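Local atomic coordinates of purine nucleoside phosphorylase (Schistosoma mansoni, PDB entry 6B71), a protein that probably catalyses the phosphate-dependent cleavage of purine nucleosides such as inosine and guanosine to the free base and ribose 1-phosphate. Residues Leu114-Ala119 against Met275-Ile280. Residues are numbered along the deposited sequence; the frame is centred on the assembly and turned at random.
With A5H (3-(4-chlorophenyl)-5,6-dihydroimidazo[2,1-b][1,3]thiazole), chain G.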
loop_
_atom_site.group_PDB
_atom_site.type_symbol
_atom_site.label_atom_id
_atom_site.label_comp_id
_atom_site.label_asym_id
_atom_site.label_seq_id
_atom_site.Cartn_x
_atom_site.Cartn_y
_atom_site.Cartn_z
ATOM N N LEU A 114 -6.853 -12.536 -23.217
ATOM C CA LEU A 114 -8.118 -11.798 -23.142
ATOM C C LEU A 114 -8.701 -11.935 -21.735
ATOM O O LEU A 114 -8.828 -13.053 -21.232
ATOM C CB LEU A 114 -9.136 -12.319 -24.185
ATOM C CG LEU A 114 -8.665 -12.531 -25.643
ATOM C CD1 LEU A 114 -9.781 -13.091 -26.525
ATOM C CD2 LEU A 114 -8.180 -11.194 -26.194
ATOM N N ILE A 115 -9.100 -10.806 -21.120
ATOM C CA ILE A 115 -9.520 -10.757 -19.712
ATOM C C ILE A 115 -10.826 -9.972 -19.578
ATOM O O ILE A 115 -10.975 -8.904 -20.186
ATOM C CB ILE A 115 -8.451 -10.101 -18.811
ATOM C CG1 ILE A 115 -7.078 -10.745 -18.957
ATOM C CG2 ILE A 115 -8.898 -10.193 -17.358
ATOM C CD1 ILE A 115 -5.925 -9.905 -18.288
ATOM N N THR A 116 -11.766 -10.474 -18.757
ATOM C CA THR A 116 -12.953 -9.695 -18.369
ATOM C C THR A 116 -13.042 -9.609 -16.842
ATOM O O THR A 116 -12.485 -10.439 -16.116
ATOM C CB THR A 116 -14.263 -10.275 -18.942
ATOM O OG1 THR A 116 -14.491 -11.615 -18.461
ATOM C CG2 THR A 116 -14.245 -10.296 -20.481
ATOM N N ASN A 117 -13.746 -8.583 -16.349
ATOM C CA ASN A 117 -13.959 -8.404 -14.924
ATOM C C ASN A 117 -15.243 -7.602 -14.717
ATOM O O ASN A 117 -15.811 -7.050 -15.669
ATOM C CB ASN A 117 -12.750 -7.714 -14.248
ATOM C CG ASN A 117 -12.498 -6.287 -14.752
ATOM O OD1 ASN A 117 -13.351 -5.431 -14.630
ATOM N ND2 ASN A 117 -11.269 -6.009 -15.201
ATOM N N LEU A 118 -15.747 -7.627 -13.471
ATOM C CA LEU A 118 -16.822 -6.749 -13.008
ATOM C C LEU A 118 -16.219 -5.586 -12.220
ATOM O O LEU A 118 -15.287 -5.778 -11.428
ATOM C CB LEU A 118 -17.821 -7.520 -12.130
ATOM C CG LEU A 118 -18.967 -8.319 -12.792
ATOM C CD1 LEU A 118 -20.067 -7.409 -13.299
ATOM C CD2 LEU A 118 -18.481 -9.198 -13.893
ATOM N N ALA A 119 -16.731 -4.374 -12.449
ATOM C CA ALA A 119 -16.128 -3.168 -11.878
ATOM C C ALA A 119 -17.201 -2.148 -11.533
ATOM O O ALA A 119 -18.330 -2.214 -12.020
ATOM C CB ALA A 119 -15.111 -2.538 -12.835
ATOM N N MET A 275 -20.724 -13.893 -27.035
ATOM C CA MET A 275 -20.718 -13.756 -28.493
ATOM C C MET A 275 -19.632 -12.795 -28.963
ATOM O O MET A 275 -18.985 -13.033 -29.991
ATOM C CB MET A 275 -22.085 -13.269 -28.977
ATOM C CG MET A 275 -23.193 -14.218 -28.671
ATOM S SD MET A 275 -24.786 -13.617 -29.278
ATOM C CE MET A 275 -25.901 -14.677 -28.369
ATOM N N TRP A 276 -19.442 -11.694 -28.234
ATOM C CA TRP A 276 -18.430 -10.693 -28.580
ATOM C C TRP A 276 -17.026 -11.295 -28.537
ATOM O O TRP A 276 -16.231 -11.140 -29.480
ATOM C CB TRP A 276 -18.547 -9.541 -27.587
ATOM C CG TRP A 276 -17.829 -8.260 -27.886
ATOM C CD1 TRP A 276 -17.268 -7.869 -29.069
ATOM C CD2 TRP A 276 -17.635 -7.176 -26.973
ATOM N NE1 TRP A 276 -16.741 -6.604 -28.946
ATOM C CE2 TRP A 276 -16.958 -6.156 -27.667
ATOM C CE3 TRP A 276 -17.978 -6.968 -25.628
ATOM C CZ2 TRP A 276 -16.614 -4.954 -27.071
ATOM C CZ3 TRP A 276 -17.636 -5.771 -25.035
ATOM C CH2 TRP A 276 -16.953 -4.782 -25.750
ATOM N N PHE A 277 -16.709 -11.994 -27.451
ATOM C CA PHE A 277 -15.363 -12.553 -27.295
ATOM C C PHE A 277 -15.147 -13.731 -28.246
ATOM O O PHE A 277 -14.021 -13.937 -28.707
ATOM C CB PHE A 277 -15.100 -12.936 -25.829
ATOM C CG PHE A 277 -14.452 -11.811 -25.026
ATOM C CD1 PHE A 277 -15.072 -10.585 -24.937
ATOM C CD2 PHE A 277 -13.232 -11.968 -24.444
ATOM C CE1 PHE A 277 -14.508 -9.539 -24.247
ATOM C CE2 PHE A 277 -12.654 -10.914 -23.728
ATOM C CZ PHE A 277 -13.312 -9.692 -23.665
ATOM N N LYS A 278 -16.196 -14.494 -28.586
ATOM C CA LYS A 278 -16.019 -15.523 -29.607
ATOM C C LYS A 278 -15.610 -14.896 -30.933
ATOM O O LYS A 278 -14.720 -15.413 -31.621
ATOM C CB LYS A 278 -17.292 -16.361 -29.769
ATOM C CG LYS A 278 -17.180 -17.435 -30.859
ATOM C CD LYS A 278 -18.064 -18.647 -30.579
ATOM C CE LYS A 278 -19.492 -18.400 -30.939
ATOM N NZ LYS A 278 -20.298 -19.674 -30.890
ATOM N N GLU A 279 -16.239 -13.775 -31.305
ATOM C CA GLU A 279 -15.914 -13.109 -32.563
ATOM C C GLU A 279 -14.517 -12.479 -32.524
ATOM O O GLU A 279 -13.791 -12.519 -33.528
ATOM C CB GLU A 279 -16.992 -12.070 -32.888
ATOM C CG GLU A 279 -16.841 -11.371 -34.237
ATOM C CD GLU A 279 -17.112 -12.256 -35.453
ATOM O OE1 GLU A 279 -17.478 -13.449 -35.322
ATOM O OE2 GLU A 279 -16.973 -11.732 -36.573
ATOM N N ILE A 280 -14.126 -11.882 -31.388
ATOM C CA ILE A 280 -12.767 -11.349 -31.232
ATOM C C ILE A 280 -11.730 -12.455 -31.436
ATOM O O ILE A 280 -10.742 -12.282 -32.162
ATOM C CB ILE A 280 -12.609 -10.680 -29.848
ATOM C CG1 ILE A 280 -13.423 -9.378 -29.776
ATOM C CG2 ILE A 280 -11.139 -10.408 -29.527
ATOM C CD1 ILE A 280 -13.577 -8.825 -28.357
HETATM C C10 A5H G . -21.394 -14.484 -35.713
HETATM C C9 A5H G . -21.593 -15.588 -36.707
HETATM C C8 A5H G . -22.785 -13.814 -37.572
HETATM C C7 A5H G . -23.693 -11.467 -36.825
HETATM C C4 A5H G . -23.449 -10.751 -33.545
HETATM C C5 A5H G . -23.128 -10.287 -32.371
HETATM C C6 A5H G . -22.799 -11.966 -35.733
HETATM C C3 A5H G . -22.390 -11.418 -34.388
HETATM C C2 A5H G . -21.155 -11.581 -33.953
HETATM C C1 A5H G . -20.782 -11.033 -32.578
HETATM CL CL A5H G . -21.404 -9.764 -30.253
HETATM C C A5H G . -21.712 -10.437 -31.862
HETATM N N1 A5H G . -22.218 -13.541 -36.267
HETATM N N A5H G . -22.312 -14.995 -37.901
HETATM S S A5H G . -23.636 -12.618 -37.886
#
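Thr-116 splits its side chain between two jobs: OG1 is held by hydrogen bonds with the backbone N of Gly-34 and the hydroxyl of the modified cysteine (CME) at position 33, while CG2 is pressed against the ring of Phe-277. Strand 112-121 belongs to the central mixed sheet of the phosphorylase-superfamily alpha/beta fold, paired in parallel with strands 29-31 and 236-246, and helix 259-283 packs on one of its faces. The two short segments run nearly antiparallel, at 167°, with their axes 11.1 Å apart at closest approach, and no hydrogen bond joins them; the gap is bridged by side-chain carbons, the methyl of Thr-116 among them. Phe-277 spans most of it. Its ring reaches out from the helix and meets Thr-116 nearly head-on, CZ lying 3.4 Å from Thr-116 CG2, a snug approach. Leu-114, by contrast, slides alongside the ring in the opposite direction, with its CB 3.8 Å from Phe-277 CE2. Both strand side chains approach the ring obliquely. In Thr-116 a chi1 of 61° places OG1 between the backbone N and the carbonyl carbon, which turns CG2 to the helix and lets the hydroxyl keep its bonds to the 33-34 loop. Val-240 of the neighbouring strand also touches Phe-277, so the ring sits over two adjacent strands. Across the helix from this buried core, the chlorophenyl group of A5H rests on Met-275, Trp-276 and Glu-279, its chlorine CL 3.4 Å from Trp-276 N. One turn beyond Phe-277, Ile-280 adds a looser touch, its CG2 4.2 Å from Leu-114 CD1.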